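Local coordinates for protein putative Acetyltransferase from the GNAT family (Novosphingobium aromaticivorans DSM 12444, PDB 3EC4) that probably transfers acyl groups other than aminoacyl groups, most likely from acetyl-CoA or a related thioester, at residues Arg32-Phe40 with Pro123-Tyr131; Val137-Ala147 with Val163-Leu174. One frame throughout, in Å; residues are numbered along the deposited sequence. Where two conformers were deposited one is given.

In the fold
Interaction 1 joins two loops: residues 32-40, between the strands 30-32 and 41-43, and residues 123-131, which lead from helix 109-118 into strand 134-139. Interaction 2 begins within that strand and pairs the hairpin of residues 137-147 with the end of strand 157-165 and the turn that follows. Their centres lie about 22 Å apart, yet the two meet where Trp-124 CZ3 of interaction 1 packs on Met-146 CE of interaction 2 at 3.9 Å. The turn in interaction 2, running from Arg-170 into helix 174-188, matches the acetyl-CoA pyrophosphate-binding motif of GNAT enzymes, so a cofactor would probably dock there; interaction 1 is loop packing.

Interaction 1: residues Arg32-Phe40 with Pro123-Tyr131; sequences RLDPAYGPF and PWASGTWRY
Thr-128 reaches Tyr-37 through its hydroxyl: OG1 of Thr-128 donates to O of Tyr-37 over 2.7 Å, from above the carbonyl plane (49° out of it). One residue earlier in each segment, Gly-127 N, within a type I beta turn from Ala-125 to Thr-128, donates to Ala-36 O at 2.6 Å. The aromatic pair is T-shaped. Tyr-37 turns its edge to Tyr-131, CD2 lying over the rim of that ring's face, with centroids 5.5 Å apart and planes at 85°. At the far end of the Tyr-131 ring, Leu-33 spreads its methyls about the phenol oxygen, CD1 of Leu-33 lying 3.3 Å from OH of Tyr-131. Pro-39 crosses Pro-123, and CD of Pro-39 to CB of Pro-123, 3.4 Å, is tighter than usual for carbons. Water 1 bridges Tyr-37 OH and Arg-130 O.

Behind this shell, chi1 of -58° places OG1 of Thr-128 beside its own backbone N, where it accepts from Ala-125 N at 2.7 Å while giving its proton to Tyr-37 O. With a valine here, Ala-125 N and Tyr-37 O would probably lose this shared partner, and the two loops one of their two direct hydrogen bonds. Asp-34 shapes the other loop, its O accepting from Tyr-37 N and Gly-38 N while OD1 closes an Asx turn with Ala-36 N. As plain loop packing, the contact joins the connection of strands 30-32 and 41-43 to the loop from helix 109-118 into strand 134-139; Leu-33 and Phe-40 pack on helix 11-17, Pro-39 and Phe-40 on strand 61-66, and Trp-124 and Trp-129 on helix 109-118.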
loop_
_atom_site.group_PDB
_atom_site.type_symbol
_atom_site.label_atom_id
_atom_site.label_comp_id
_atom_site.label_asym_id
_atom_site.label_seq_id
_atom_site.Cartn_x
_atom_site.Cartn_y
_atom_site.Cartn_z
ATOM N N ARG A 32 -11.327 -10.330 -0.260
ATOM C CA ARG A 32 -11.008 -9.619 0.987
ATOM C C ARG A 32 -9.631 -9.994 1.455
ATOM O O ARG A 32 -9.313 -11.165 1.570
ATOM C CB ARG A 32 -12.058 -9.985 2.040
ATOM C CG ARG A 32 -11.770 -9.548 3.488
ATOM C CD ARG A 32 -11.890 -8.058 3.595
ATOM N NE ARG A 32 -11.943 -7.464 4.959
ATOM C CZ ARG A 32 -10.882 -6.961 5.616
ATOM N NH1 ARG A 32 -9.631 -7.050 5.127
ATOM N NH2 ARG A 32 -11.067 -6.374 6.793
ATOM N N LEU A 33 -8.768 -9.001 1.626
ATOM C CA LEU A 33 -7.437 -9.259 2.119
ATOM C C LEU A 33 -7.564 -9.807 3.546
ATOM O O LEU A 33 -8.375 -9.336 4.363
ATOM C CB LEU A 33 -6.588 -7.971 2.068
ATOM C CG LEU A 33 -5.170 -7.952 2.640
ATOM C CD1 LEU A 33 -4.252 -8.870 1.882
ATOM C CD2 LEU A 33 -4.670 -6.491 2.708
ATOM N N ASP A 34 -6.751 -10.803 3.848
ATOM C CA ASP A 34 -6.634 -11.269 5.218
ATOM C C ASP A 34 -6.464 -10.022 6.105
ATOM O O ASP A 34 -5.551 -9.254 5.903
ATOM C CB ASP A 34 -5.426 -12.180 5.301
ATOM C CG ASP A 34 -5.185 -12.745 6.679
ATOM O OD1 ASP A 34 -5.679 -12.201 7.694
ATOM O OD2 ASP A 34 -4.444 -13.727 6.729
ATOM N N PRO A 35 -7.372 -9.806 7.076
ATOM C CA PRO A 35 -7.248 -8.662 7.988
ATOM C C PRO A 35 -5.931 -8.517 8.746
ATOM O O PRO A 35 -5.615 -7.382 9.189
ATOM C CB PRO A 35 -8.386 -8.871 8.974
ATOM C CG PRO A 35 -9.370 -9.698 8.222
ATOM C CD PRO A 35 -8.609 -10.560 7.311
ATOM N N ALA A 36 -5.164 -9.601 8.894
ATOM C CA ALA A 36 -3.856 -9.524 9.504
ATOM C C ALA A 36 -2.920 -8.685 8.637
ATOM O O ALA A 36 -1.964 -8.082 9.136
ATOM C CB ALA A 36 -3.260 -10.938 9.716
ATOM N N TYR A 37 -3.160 -8.712 7.334
ATOM C CA TYR A 37 -2.369 -7.936 6.385
ATOM C C TYR A 37 -2.903 -6.532 6.154
ATOM O O TYR A 37 -2.140 -5.614 5.989
ATOM C CB TYR A 37 -2.233 -8.669 5.077
ATOM C CG TYR A 37 -1.357 -9.887 5.123
ATOM C CD1 TYR A 37 -1.786 -11.059 5.703
ATOM C CD2 TYR A 37 -0.104 -9.868 4.528
ATOM C CE1 TYR A 37 -0.979 -12.206 5.699
ATOM C CE2 TYR A 37 0.708 -11.013 4.511
ATOM C CZ TYR A 37 0.265 -12.161 5.104
ATOM O OH TYR A 37 1.100 -13.260 5.113
ATOM N N GLY A 38 -4.214 -6.346 6.113
ATOM C CA GLY A 38 -4.728 -5.010 5.855
ATOM C C GLY A 38 -6.222 -5.005 5.623
ATOM O O GLY A 38 -6.861 -6.058 5.685
ATOM N N PRO A 39 -6.788 -3.806 5.412
ATOM C CA PRO A 39 -8.240 -3.655 5.379
ATOM C C PRO A 39 -8.913 -3.699 3.981
ATOM O O PRO A 39 -10.089 -3.318 3.842
ATOM C CB PRO A 39 -8.399 -2.263 5.959
ATOM C CG PRO A 39 -7.243 -1.529 5.337
ATOM C CD PRO A 39 -6.109 -2.503 5.333
ATOM N N PHE A 40 -8.198 -4.188 2.978
ATOM C CA PHE A 40 -8.589 -3.951 1.590
ATOM C C PHE A 40 -9.590 -5.013 1.115
ATOM O O PHE A 40 -9.518 -6.170 1.517
ATOM C CB PHE A 40 -7.387 -3.922 0.665
ATOM C CG PHE A 40 -6.505 -2.735 0.900
ATOM C CD1 PHE A 40 -6.900 -1.487 0.471
ATOM C CD2 PHE A 40 -5.329 -2.865 1.623
ATOM C CE1 PHE A 40 -6.128 -0.398 0.705
ATOM C CE2 PHE A 40 -4.561 -1.762 1.883
ATOM C CZ PHE A 40 -4.959 -0.537 1.430
ATOM N N PRO A 123 -2.530 1.851 6.064
ATOM C CA PRO A 123 -3.009 0.867 7.023
ATOM C C PRO A 123 -1.830 0.035 7.551
ATOM O O PRO A 123 -0.818 -0.170 6.874
ATOM C CB PRO A 123 -3.911 -0.024 6.197
ATOM C CG PRO A 123 -4.293 0.785 5.046
ATOM C CD PRO A 123 -3.128 1.648 4.742
ATOM N N TRP A 124 -1.948 -0.407 8.772
ATOM C CA TRP A 124 -0.941 -1.232 9.358
ATOM C C TRP A 124 -1.669 -2.135 10.339
ATOM O O TRP A 124 -2.231 -1.655 11.338
ATOM C CB TRP A 124 0.092 -0.378 10.064
ATOM C CG TRP A 124 1.223 -1.161 10.537
ATOM C CD1 TRP A 124 1.372 -1.765 11.762
ATOM C CD2 TRP A 124 2.372 -1.515 9.768
ATOM N NE1 TRP A 124 2.581 -2.427 11.803
ATOM C CE2 TRP A 124 3.203 -2.303 10.588
ATOM C CE3 TRP A 124 2.777 -1.239 8.468
ATOM C CZ2 TRP A 124 4.428 -2.808 10.140
ATOM C CZ3 TRP A 124 3.992 -1.733 8.033
ATOM C CH2 TRP A 124 4.784 -2.535 8.866
ATOM N N ALA A 125 -1.693 -3.417 10.024
ATOM C CA ALA A 125 -2.255 -4.414 10.894
ATOM C C ALA A 125 -1.135 -5.272 11.444
ATOM O O ALA A 125 0.045 -5.106 11.082
ATOM C CB ALA A 125 -3.287 -5.260 10.133
ATOM N N SER A 126 -1.513 -6.196 12.326
ATOM C CA SER A 126 -0.531 -7.032 13.012
ATOM C C SER A 126 0.450 -7.723 12.067
ATOM O O SER A 126 1.625 -7.888 12.408
ATOM C CB SER A 126 -1.275 -8.093 13.821
ATOM O OG SER A 126 -2.084 -8.872 12.978
ATOM N N GLY A 127 -0.019 -8.150 10.885
ATOM C CA GLY A 127 0.827 -8.917 9.962
ATOM C C GLY A 127 1.217 -8.236 8.653
ATOM O O GLY A 127 1.712 -8.894 7.748
ATOM N N THR A 128 0.989 -6.926 8.569
ATOM C CA THR A 128 1.308 -6.137 7.371
ATOM C C THR A 128 2.811 -6.260 6.993
ATOM O O THR A 128 3.160 -6.247 5.820
ATOM C CB THR A 128 0.904 -4.669 7.565
ATOM O OG1 THR A 128 -0.505 -4.591 7.860
ATOM C CG2 THR A 128 1.220 -3.838 6.311
ATOM N N TRP A 129 3.683 -6.412 7.986
ATOM C CA TRP A 129 5.117 -6.570 7.717
ATOM C C TRP A 129 5.400 -7.814 6.913
ATOM O O TRP A 129 6.494 -7.947 6.358
ATOM C CB TRP A 129 5.923 -6.616 9.012
ATOM C CG TRP A 129 5.670 -7.855 9.888
ATOM C CD1 TRP A 129 4.648 -8.042 10.791
ATOM C CD2 TRP A 129 6.454 -9.041 9.928
ATOM N NE1 TRP A 129 4.771 -9.251 11.390
ATOM C CE2 TRP A 129 5.872 -9.891 10.883
ATOM C CE3 TRP A 129 7.626 -9.452 9.276
ATOM C CZ2 TRP A 129 6.398 -11.150 11.179
ATOM C CZ3 TRP A 129 8.150 -10.704 9.567
ATOM C CH2 TRP A 129 7.536 -11.537 10.511
ATOM N N ARG A 130 4.473 -8.782 6.910
ATOM C CA ARG A 130 4.686 -9.996 6.118
ATOM C C ARG A 130 4.304 -9.846 4.648
ATOM O O ARG A 130 4.469 -10.812 3.900
ATOM C CB ARG A 130 3.921 -11.201 6.678
ATOM C CG ARG A 130 4.095 -11.485 8.148
ATOM C CD ARG A 130 3.481 -12.821 8.507
ATOM N NE ARG A 130 3.929 -13.251 9.833
ATOM C CZ ARG A 130 3.297 -12.967 10.972
ATOM N NH1 ARG A 130 2.170 -12.257 10.974
ATOM N NH2 ARG A 130 3.794 -13.401 12.126
ATOM N N TYR A 131 3.817 -8.666 4.244
ATOM C CA TYR A 131 3.266 -8.467 2.885
ATOM C C TYR A 131 4.386 -8.598 1.865
ATOM O O TYR A 131 4.170 -9.040 0.746
ATOM C CB TYR A 131 2.611 -7.100 2.772
ATOM C CG TYR A 131 1.270 -7.018 2.106
ATOM C CD1 TYR A 131 1.010 -7.672 0.905
ATOM C CD2 TYR A 131 0.265 -6.252 2.669
ATOM C CE1 TYR A 131 -0.247 -7.542 0.292
ATOM C CE2 TYR A 131 -0.956 -6.107 2.075
ATOM C CZ TYR A 131 -1.218 -6.762 0.898
ATOM O OH TYR A 131 -2.454 -6.610 0.301
HETATM O O HOH W 1 3.372 -13.172 3.790
#

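Interaction 2: residues Val137-Ala147 with Val163-Leu174; sequences VRIDGRLAAMA and VCTWPEYRGRGL
Met-146, a selenomethionine, and Cys-164 form an antiparallel hydrogen-bonded pair near the open end of the beta hairpin of strands 142-149 and 157-165 in the GNAT sheet: Met-146 N donates to Cys-164 O at 2.9 Å and Cys-164 N to Met-146 O at 3.0 Å. The short strand axes lie 4.8 Å apart at 169°, and Trp-166 N extends the ladder to Ala-144 O. On the face of Ala-145 and Thr-165, Leu-174 CB packs on Ala-145 CB at 3.9 Å. Packing is tight where Ala-144 CB sits 3.6 Å from Tyr-169 CD2. A chi1 of -53° lays the ring of Tyr-169 alongside Ile-139, the two side chains running in opposite senses, CE1 of Tyr-169 3.7 Å from CG2 of Ile-139. Leu-174 presses CD1 against Ala-144 CB and Ile-139 CD1.

Beyond the Tyr-169 hydroxyl the contact turns polar and open. CD of Arg-142 touches OH of Tyr-169 directly, at 3.4 Å, while water 2 joins that hydroxyl to Asp-140 OD2 and accepts only weakly from Arg-142 NH1. Arg-170, then Gly-173 and Ala-175, follow the Q/R-x-x-G-x-G/A signature that in GNAT relatives binds the acetyl-CoA pyrophosphate, a role probable here. Arg-170 NE and NH2 both donate to Thr-165 O at 2.9 Å, NH2 almost in line with the C=O bond.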
loop_
_atom_site.group_PDB
_atom_site.type_symbol
_atom_site.label_atom_id
_atom_site.label_comp_id
_atom_site.label_asym_id
_atom_site.label_seq_id
_atom_site.Cartn_x
_atom_site.Cartn_y
_atom_site.Cartn_z
ATOM N N VAL A 137 16.152 2.301 8.340
ATOM C CA VAL A 137 17.370 2.981 8.730
ATOM C C VAL A 137 17.329 3.171 10.235
ATOM O O VAL A 137 16.284 3.530 10.800
ATOM C CB VAL A 137 17.567 4.355 8.035
ATOM C CG1 VAL A 137 18.918 4.943 8.417
ATOM C CG2 VAL A 137 17.471 4.225 6.527
ATOM N N ARG A 138 18.468 2.919 10.871
ATOM C CA ARG A 138 18.608 3.085 12.323
ATOM C C ARG A 138 19.496 4.268 12.633
ATOM O O ARG A 138 20.516 4.455 11.990
ATOM C CB ARG A 138 19.168 1.817 12.980
ATOM C CG ARG A 138 18.217 0.629 12.830
ATOM C CD ARG A 138 18.225 -0.321 14.029
ATOM N NE ARG A 138 17.023 -1.158 14.007
ATOM C CZ ARG A 138 16.060 -1.170 14.941
ATOM N NH1 ARG A 138 16.139 -0.414 16.025
ATOM N NH2 ARG A 138 15.008 -1.964 14.793
ATOM N N ILE A 139 19.089 5.047 13.618
ATOM C CA ILE A 139 19.798 6.243 14.090
ATOM C C ILE A 139 19.759 6.200 15.634
ATOM O O ILE A 139 18.687 6.046 16.227
ATOM C CB ILE A 139 19.114 7.535 13.575
ATOM C CG1 ILE A 139 19.223 7.636 12.060
ATOM C CG2 ILE A 139 19.729 8.799 14.243
ATOM C CD1 ILE A 139 18.611 8.903 11.465
ATOM N N ASP A 140 20.926 6.302 16.266
ATOM C CA ASP A 140 21.083 6.186 17.743
ATOM C C ASP A 140 20.468 4.891 18.241
ATOM O O ASP A 140 19.837 4.857 19.308
ATOM C CB ASP A 140 20.417 7.364 18.497
ATOM C CG ASP A 140 20.853 8.742 17.978
ATOM O OD1 ASP A 140 22.074 8.953 17.801
ATOM O OD2 ASP A 140 19.960 9.609 17.766
ATOM N N GLY A 141 20.584 3.842 17.432
ATOM C CA GLY A 141 19.947 2.557 17.741
ATOM C C GLY A 141 18.452 2.456 17.566
ATOM O O GLY A 141 17.886 1.388 17.730
ATOM N N ARG A 142 17.791 3.555 17.229
ATOM C CA ARG A 142 16.353 3.554 16.986
ATOM C C ARG A 142 16.042 3.322 15.507
ATOM O O ARG A 142 16.839 3.687 14.641
ATOM C CB ARG A 142 15.754 4.861 17.439
ATOM C CG ARG A 142 16.104 5.180 18.850
ATOM C CD ARG A 142 15.301 6.315 19.454
ATOM N NE ARG A 142 15.629 6.364 20.883
ATOM C CZ ARG A 142 16.625 7.058 21.448
ATOM N NH1 ARG A 142 17.415 7.865 20.754
ATOM N NH2 ARG A 142 16.805 6.952 22.758
ATOM N N LEU A 143 14.880 2.731 15.231
ATOM C CA LEU A 143 14.374 2.590 13.856
ATOM C C LEU A 143 13.835 3.936 13.424
ATOM O O LEU A 143 12.765 4.313 13.833
ATOM C CB LEU A 143 13.277 1.529 13.781
ATOM C CG LEU A 143 12.644 1.252 12.402
ATOM C CD1 LEU A 143 13.737 0.806 11.422
ATOM C CD2 LEU A 143 11.491 0.284 12.496
ATOM N N ALA A 144 14.589 4.650 12.597
ATOM C CA ALA A 144 14.245 6.028 12.226
ATOM C C ALA A 144 13.126 6.118 11.197
ATOM O O ALA A 144 12.336 7.033 11.199
ATOM C CB ALA A 144 15.464 6.722 11.727
ATOM N N ALA A 145 13.098 5.154 10.282
ATOM C CA ALA A 145 12.279 5.228 9.080
ATOM C C ALA A 145 12.261 3.853 8.468
ATOM O O ALA A 145 13.182 3.064 8.676
ATOM C CB ALA A 145 12.856 6.220 8.059
HETATM N N MSE A 146 11.223 3.597 7.696
HETATM C CA MSE A 146 11.089 2.337 6.976
HETATM C C MSE A 146 10.317 2.496 5.677
HETATM O O MSE A 146 9.646 3.528 5.431
HETATM C CB MSE A 146 10.428 1.282 7.858
HETATM C CG MSE A 146 8.997 1.548 8.064
HETATM SE SE MSE A 146 8.160 0.203 9.196
HETATM C CE MSE A 146 6.436 0.951 9.323
ATOM N N ALA A 147 10.381 1.450 4.851
ATOM C CA ALA A 147 9.557 1.331 3.647
ATOM C C ALA A 147 9.532 -0.127 3.241
ATOM O O ALA A 147 10.449 -0.889 3.546
ATOM C CB ALA A 147 10.080 2.185 2.472
ATOM N N VAL A 163 5.972 3.780 3.714
ATOM C CA VAL A 163 7.111 4.710 3.814
ATOM C C VAL A 163 6.828 5.682 4.960
ATOM O O VAL A 163 5.946 6.535 4.863
ATOM C CB VAL A 163 7.333 5.518 2.525
ATOM C CG1 VAL A 163 8.544 6.427 2.698
ATOM C CG2 VAL A 163 7.515 4.557 1.292
ATOM N N CYS A 164 7.574 5.590 6.043
ATOM C CA CYS A 164 7.320 6.523 7.123
ATOM C C CYS A 164 8.535 6.700 7.976
ATOM O O CYS A 164 9.340 5.768 8.133
ATOM C CB CYS A 164 6.190 6.007 7.966
ATOM S SG CYS A 164 6.623 4.417 8.641
ATOM N N THR A 165 8.598 7.888 8.573
ATOM C CA THR A 165 9.771 8.400 9.258
ATOM C C THR A 165 9.259 9.071 10.525
ATOM O O THR A 165 8.259 9.800 10.461
ATOM C CB THR A 165 10.536 9.461 8.395
ATOM O OG1 THR A 165 10.881 8.906 7.105
ATOM C CG2 THR A 165 11.798 9.936 9.097
ATOM N N TRP A 166 9.887 8.800 11.672
ATOM C CA TRP A 166 9.515 9.535 12.905
ATOM C C TRP A 166 9.762 11.014 12.605
ATOM O O TRP A 166 10.735 11.357 11.958
ATOM C CB TRP A 166 10.403 9.158 14.103
ATOM C CG TRP A 166 10.167 7.781 14.630
ATOM C CD1 TRP A 166 10.974 6.667 14.450
ATOM C CD2 TRP A 166 9.050 7.340 15.389
ATOM N NE1 TRP A 166 10.395 5.571 15.047
ATOM C CE2 TRP A 166 9.235 5.962 15.654
ATOM C CE3 TRP A 166 7.901 7.967 15.865
ATOM C CZ2 TRP A 166 8.318 5.220 16.388
ATOM C CZ3 TRP A 166 6.998 7.229 16.585
ATOM C CH2 TRP A 166 7.224 5.881 16.864
ATOM N N PRO A 167 8.897 11.897 13.122
ATOM C CA PRO A 167 9.076 13.342 12.957
ATOM C C PRO A 167 10.454 13.835 13.299
ATOM O O PRO A 167 11.015 14.640 12.523
ATOM C CB PRO A 167 8.035 13.928 13.894
ATOM C CG PRO A 167 6.973 12.939 13.939
ATOM C CD PRO A 167 7.679 11.585 13.868
ATOM N N GLU A 168 11.047 13.337 14.384
ATOM C CA GLU A 168 12.364 13.778 14.792
ATOM C C GLU A 168 13.505 13.414 13.825
ATOM O O GLU A 168 14.612 13.979 13.942
ATOM C CB GLU A 168 12.706 13.312 16.217
ATOM C CG GLU A 168 12.680 11.819 16.433
ATOM C CD GLU A 168 11.357 11.280 16.929
ATOM O OE1 GLU A 168 10.277 11.762 16.476
ATOM O OE2 GLU A 168 11.402 10.302 17.725
ATOM N N TYR A 169 13.255 12.488 12.891
ATOM C CA TYR A 169 14.247 12.144 11.863
ATOM C C TYR A 169 13.883 12.604 10.446
ATOM O O TYR A 169 14.507 12.165 9.449
ATOM C CB TYR A 169 14.506 10.638 11.834
ATOM C CG TYR A 169 14.873 10.112 13.192
ATOM C CD1 TYR A 169 16.033 10.532 13.841
ATOM C CD2 TYR A 169 14.049 9.211 13.832
ATOM C CE1 TYR A 169 16.343 10.051 15.123
ATOM C CE2 TYR A 169 14.355 8.711 15.092
ATOM C CZ TYR A 169 15.485 9.135 15.734
ATOM O OH TYR A 169 15.734 8.618 16.978
ATOM N N ARG A 170 12.884 13.456 10.349
ATOM C CA ARG A 170 12.451 13.975 9.050
ATOM C C ARG A 170 13.408 15.042 8.546
ATOM O O ARG A 170 14.243 15.571 9.295
ATOM C CB ARG A 170 11.013 14.456 9.108
ATOM C CG ARG A 170 10.082 13.293 9.135
ATOM C CD ARG A 170 8.673 13.706 9.226
ATOM N NE ARG A 170 7.833 12.547 9.527
ATOM C CZ ARG A 170 6.564 12.605 9.917
ATOM N NH1 ARG A 170 5.953 13.779 10.044
ATOM N NH2 ARG A 170 5.902 11.492 10.179
ATOM N N GLY A 171 13.333 15.296 7.240
ATOM C CA GLY A 171 14.177 16.287 6.610
ATOM C C GLY A 171 15.611 15.863 6.465
ATOM O O GLY A 171 16.469 16.728 6.244
ATOM N N ARG A 172 15.890 14.549 6.537
ATOM C CA ARG A 172 17.266 14.028 6.342
ATOM C C ARG A 172 17.426 13.141 5.101
ATOM O O ARG A 172 18.456 12.525 4.923
ATOM C CB ARG A 172 17.693 13.162 7.522
ATOM C CG ARG A 172 17.538 13.840 8.846
ATOM C CD ARG A 172 18.248 13.051 9.902
ATOM N NE ARG A 172 17.803 13.514 11.207
ATOM C CZ ARG A 172 18.407 13.229 12.355
ATOM N NH1 ARG A 172 19.499 12.488 12.374
ATOM N NH2 ARG A 172 17.894 13.687 13.486
ATOM N N GLY A 173 16.405 13.051 4.271
ATOM C CA GLY A 173 16.486 12.238 3.050
ATOM C C GLY A 173 16.271 10.749 3.234
ATOM O O GLY A 173 16.590 9.935 2.353
ATOM N N LEU A 174 15.695 10.364 4.356
ATOM C CA LEU A 174 15.580 8.913 4.642
ATOM C C LEU A 174 14.589 8.233 3.736
ATOM O O LEU A 174 14.879 7.125 3.205
ATOM C CB LEU A 174 15.257 8.652 6.094
ATOM C CG LEU A 174 16.320 9.202 7.046
ATOM C CD1 LEU A 174 15.985 8.847 8.499
ATOM C CD2 LEU A 174 17.715 8.765 6.636
HETATM O O HOH W 2 17.556 9.673 18.533
#